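Local atomic coordinates of coenzyme Q-binding protein COQ10 START domain-containing protein (Deinococcus radiodurans R1, PDB entry 3GGN), a protein that is of unknown function but, as a START-like member of the polyketide cyclase and lipid transport family, probably binds a hydrophobic ligand such as a lipid or quinone. Residues Q18-W23 against D69-R74. Residues are numbered along the deposited sequence; the frame is centred on the assembly and turned at random.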
ATOM      1  N   GLN B  18     -17.350   7.205  -0.591  1.00 22.95           N
ATOM      2  CA  GLN B  18     -16.250   6.680   0.202  1.00 23.10           C
ATOM      3  C   GLN B  18     -14.944   6.653  -0.582  1.00 21.55           C
ATOM      4  O   GLN B  18     -13.917   7.125  -0.101  1.00 21.44           O
ATOM      5  CB  GLN B  18     -16.578   5.272   0.685  1.00 25.12           C
ATOM      6  CG  GLN B  18     -15.521   4.670   1.588  1.00 25.22           C
ATOM      7  CD  GLN B  18     -15.837   3.234   1.957  1.00 28.73           C
ATOM      8  OE1 GLN B  18     -16.977   2.905   2.304  1.00 28.46           O
ATOM      9  NE2 GLN B  18     -14.827   2.370   1.897  1.00 28.94           N
ATOM     10  N   LEU B  19     -14.991   6.104  -1.792  1.00 19.36           N
ATOM     11  CA  LEU B  19     -13.803   5.999  -2.640  1.00 16.95           C
ATOM     12  C   LEU B  19     -13.291   7.377  -3.029  1.00 17.36           C
ATOM     13  O   LEU B  19     -12.077   7.614  -3.062  1.00 17.45           O
ATOM     14  CB  LEU B  19     -14.134   5.198  -3.896  1.00 14.79           C
ATOM     15  CG  LEU B  19     -14.667   3.800  -3.590  1.00 15.20           C
ATOM     16  CD1 LEU B  19     -15.184   3.182  -4.874  1.00 16.92           C
ATOM     17  CD2 LEU B  19     -13.571   2.932  -2.955  1.00 13.22           C
ATOM     18  N   TYR B  20     -14.221   8.274  -3.338  1.00 16.49           N
ATOM     19  CA  TYR B  20     -13.881   9.642  -3.703  1.00 18.27           C
ATOM     20  C   TYR B  20     -13.142  10.291  -2.537  1.00 17.38           C
ATOM     21  O   TYR B  20     -12.180  11.031  -2.735  1.00 17.38           O
ATOM     22  CB  TYR B  20     -15.153  10.441  -4.002  1.00 15.03           C
ATOM     23  CG  TYR B  20     -14.979  11.943  -3.895  1.00 16.72           C
ATOM     24  CD1 TYR B  20     -14.623  12.714  -5.008  1.00 16.23           C
ATOM     25  CD2 TYR B  20     -15.153  12.591  -2.675  1.00 13.00           C
ATOM     26  CE1 TYR B  20     -14.445  14.099  -4.898  1.00 16.38           C
ATOM     27  CE2 TYR B  20     -14.977  13.958  -2.558  1.00 17.53           C
ATOM     28  CZ  TYR B  20     -14.626  14.711  -3.668  1.00 18.67           C
ATOM     29  OH  TYR B  20     -14.480  16.077  -3.535  1.00 21.72           O
ATOM     30  N   ALA B  21     -13.600   9.992  -1.325  1.00 19.33           N
ATOM     31  CA  ALA B  21     -13.016  10.548  -0.101  1.00 21.32           C
ATOM     32  C   ALA B  21     -11.527  10.262   0.039  1.00 20.38           C
ATOM     33  O   ALA B  21     -10.761  11.125   0.476  1.00 20.05           O
ATOM     34  CB  ALA B  21     -13.764  10.017   1.112  1.00 21.20           C
ATOM     35  N   VAL B  22     -11.114   9.053  -0.324  1.00 18.49           N
ATOM     36  CA  VAL B  22      -9.703   8.693  -0.228  1.00 19.05           C
ATOM     37  C   VAL B  22      -8.909   9.518  -1.234  1.00 20.58           C
ATOM     38  O   VAL B  22      -7.950  10.201  -0.868  1.00 21.59           O
ATOM     39  CB  VAL B  22      -9.475   7.184  -0.514  1.00 19.31           C
ATOM     40  CG1 VAL B  22      -7.987   6.854  -0.454  1.00 18.09           C
ATOM     41  CG2 VAL B  22     -10.244   6.338   0.502  1.00 22.10           C
ATOM     42  N   TRP B  23      -9.325   9.472  -2.499  1.00 18.52           N
ATOM     43  CA  TRP B  23      -8.640  10.214  -3.556  1.00 17.96           C
ATOM     44  C   TRP B  23      -8.580  11.724  -3.336  1.00 17.29           C
ATOM     45  O   TRP B  23      -7.594  12.361  -3.701  1.00 16.51           O
ATOM     46  CB  TRP B  23      -9.290   9.934  -4.912  1.00 15.18           C
ATOM     47  CG  TRP B  23      -8.988   8.569  -5.422  1.00 15.41           C
ATOM     48  CD1 TRP B  23      -9.549   7.398  -5.012  1.00 16.65           C
ATOM     49  CD2 TRP B  23      -7.987   8.221  -6.384  1.00 16.25           C
ATOM     50  NE1 TRP B  23      -8.954   6.337  -5.651  1.00 15.88           N
ATOM     51  CE2 TRP B  23      -7.992   6.814  -6.500  1.00 15.09           C
ATOM     52  CE3 TRP B  23      -7.080   8.964  -7.154  1.00 16.45           C
ATOM     53  CZ2 TRP B  23      -7.124   6.127  -7.360  1.00 15.57           C
ATOM     54  CZ3 TRP B  23      -6.215   8.284  -8.008  1.00 18.54           C
ATOM     55  CH2 TRP B  23      -6.246   6.877  -8.103  1.00 18.78           C
ATOM     56  N   ASP B  69     -13.797  19.261  -9.134  1.00 18.49           N
ATOM     57  CA  ASP B  69     -13.930  18.535  -7.888  1.00 20.14           C
ATOM     58  C   ASP B  69     -15.409  18.416  -7.575  1.00 22.23           C
ATOM     59  O   ASP B  69     -16.003  19.293  -6.933  1.00 22.57           O
ATOM     60  CB  ASP B  69     -13.197  19.254  -6.756  1.00 18.96           C
ATOM     61  CG  ASP B  69     -13.367  18.554  -5.421  1.00 19.89           C
ATOM     62  OD1 ASP B  69     -13.554  17.315  -5.414  1.00 17.29           O
ATOM     63  OD2 ASP B  69     -13.311  19.238  -4.377  1.00 19.57           O
ATOM     64  N   GLU B  70     -16.000  17.336  -8.074  1.00 21.70           N
ATOM     65  CA  GLU B  70     -17.411  17.046  -7.876  1.00 22.60           C
ATOM     66  C   GLU B  70     -17.506  15.909  -6.878  1.00 23.31           C
ATOM     67  O   GLU B  70     -17.292  14.747  -7.222  1.00 18.15           O
ATOM     68  CB  GLU B  70     -18.052  16.656  -9.205  1.00 22.90           C
ATOM     69  CG  GLU B  70     -18.220  17.836 -10.148  1.00 28.04           C
ATOM     70  CD  GLU B  70     -18.385  17.416 -11.595  1.00 31.32           C
ATOM     71  OE1 GLU B  70     -19.147  16.458 -11.860  1.00 32.54           O
ATOM     72  OE2 GLU B  70     -17.758  18.054 -12.469  1.00 33.71           O
ATOM     73  N   PRO B  71     -17.830  16.236  -5.619  1.00 23.52           N
ATOM     74  CA  PRO B  71     -17.946  15.234  -4.557  1.00 22.65           C
ATOM     75  C   PRO B  71     -18.554  13.916  -5.005  1.00 21.67           C
ATOM     76  O   PRO B  71     -19.645  13.880  -5.574  1.00 21.48           O
ATOM     77  CB  PRO B  71     -18.790  15.943  -3.508  1.00 22.29           C
ATOM     78  CG  PRO B  71     -18.330  17.363  -3.639  1.00 24.46           C
ATOM     79  CD  PRO B  71     -18.286  17.555  -5.146  1.00 25.14           C
ATOM     80  N   GLY B  72     -17.818  12.838  -4.755  1.00 19.16           N
ATOM     81  CA  GLY B  72     -18.280  11.505  -5.099  1.00 20.18           C
ATOM     82  C   GLY B  72     -18.439  11.199  -6.572  1.00 19.26           C
ATOM     83  O   GLY B  72     -18.966  10.144  -6.919  1.00 19.38           O
ATOM     84  N   LYS B  73     -17.980  12.096  -7.443  1.00 19.98           N
ATOM     85  CA  LYS B  73     -18.115  11.883  -8.887  1.00 20.36           C
ATOM     86  C   LYS B  73     -16.829  11.989  -9.689  1.00 20.31           C
ATOM     87  O   LYS B  73     -16.517  11.117 -10.505  1.00 20.93           O
ATOM     88  CB  LYS B  73     -19.110  12.880  -9.491  1.00 23.24           C
ATOM     89  CG  LYS B  73     -20.581  12.576  -9.281  1.00 25.96           C
ATOM     90  CD  LYS B  73     -21.420  13.586 -10.070  1.00 31.53           C
ATOM     91  CE  LYS B  73     -22.902  13.238 -10.089  1.00 33.16           C
ATOM     92  NZ  LYS B  73     -23.546  13.383  -8.756  1.00 36.86           N
ATOM     93  N   ARG B  74     -16.092  13.070  -9.480  1.00 18.47           N
ATOM     94  CA  ARG B  74     -14.870  13.270 -10.237  1.00 18.74           C
ATOM     95  C   ARG B  74     -13.913  14.279  -9.640  1.00 15.01           C
ATOM     96  O   ARG B  74     -14.315  15.219  -8.959  1.00 15.20           O
ATOM     97  CB  ARG B  74     -15.216  13.723 -11.650  1.00 21.41           C
ATOM     98  CG  ARG B  74     -15.970  15.029 -11.679  1.00 27.06           C
ATOM     99  CD  ARG B  74     -15.511  15.903 -12.830  1.00 32.85           C
ATOM    100  NE  ARG B  74     -15.728  15.272 -14.124  1.00 39.14           N
ATOM    101  CZ  ARG B  74     -15.319  15.792 -15.274  1.00 42.26           C
ATOM    102  NH1 ARG B  74     -14.673  16.955 -15.285  1.00 41.96           N
ATOM    103  NH2 ARG B  74     -15.541  15.146 -16.409  1.00 42.53           N
TER
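One face of the Y20 ring lies against the backbone of the turn at P71 and G72, and its hydroxyl edge meets the carboxylate of D69. Over that face, P71 CA sits 3.8 Å from the ring centroid and 22° off the normal, a CH-pi contact, while G72 N approaches Y20 CG at 3.1 Å, nearer the CB end of the ring. At the rim, D69 OD1 lies in the ring plane and accepts a hydrogen bond from Y20 OH, modelled at a very short 2.4 Å whose exact length is doubtful. Ring and carboxylate are only 10° apart, nearly coplanar, although the two side chains cross at about a right angle. With CG anti to the backbone N (chi1 159°), Y20 reaches out from helix 16-24 and lies along the turn. The positive phi of G72 favours glycine, and here the helix comes close, with Y20 CA 5.0 Å from G72 CA. The other carboxylate oxygen, D69 OD2, forms a salt bridge with R24 farther along the same helix, so the aspartate is held through both oxygens, and the nearby positive charge probably helps to keep it ionised. A leucine in place of Y20 would probably leave D69 OD1 without its hydroxyl partner and the P71-G72 backbone with less cover. Within the turn, E70 O accepts from both K73 N and R74 N, forming a classic beta bulge. The contact thus joins helix 16-24, the first helix of this domain, to the turn between strands 59-70 and 74-79 of the antiparallel sheet in this Bet v 1-like, helix-grip fold.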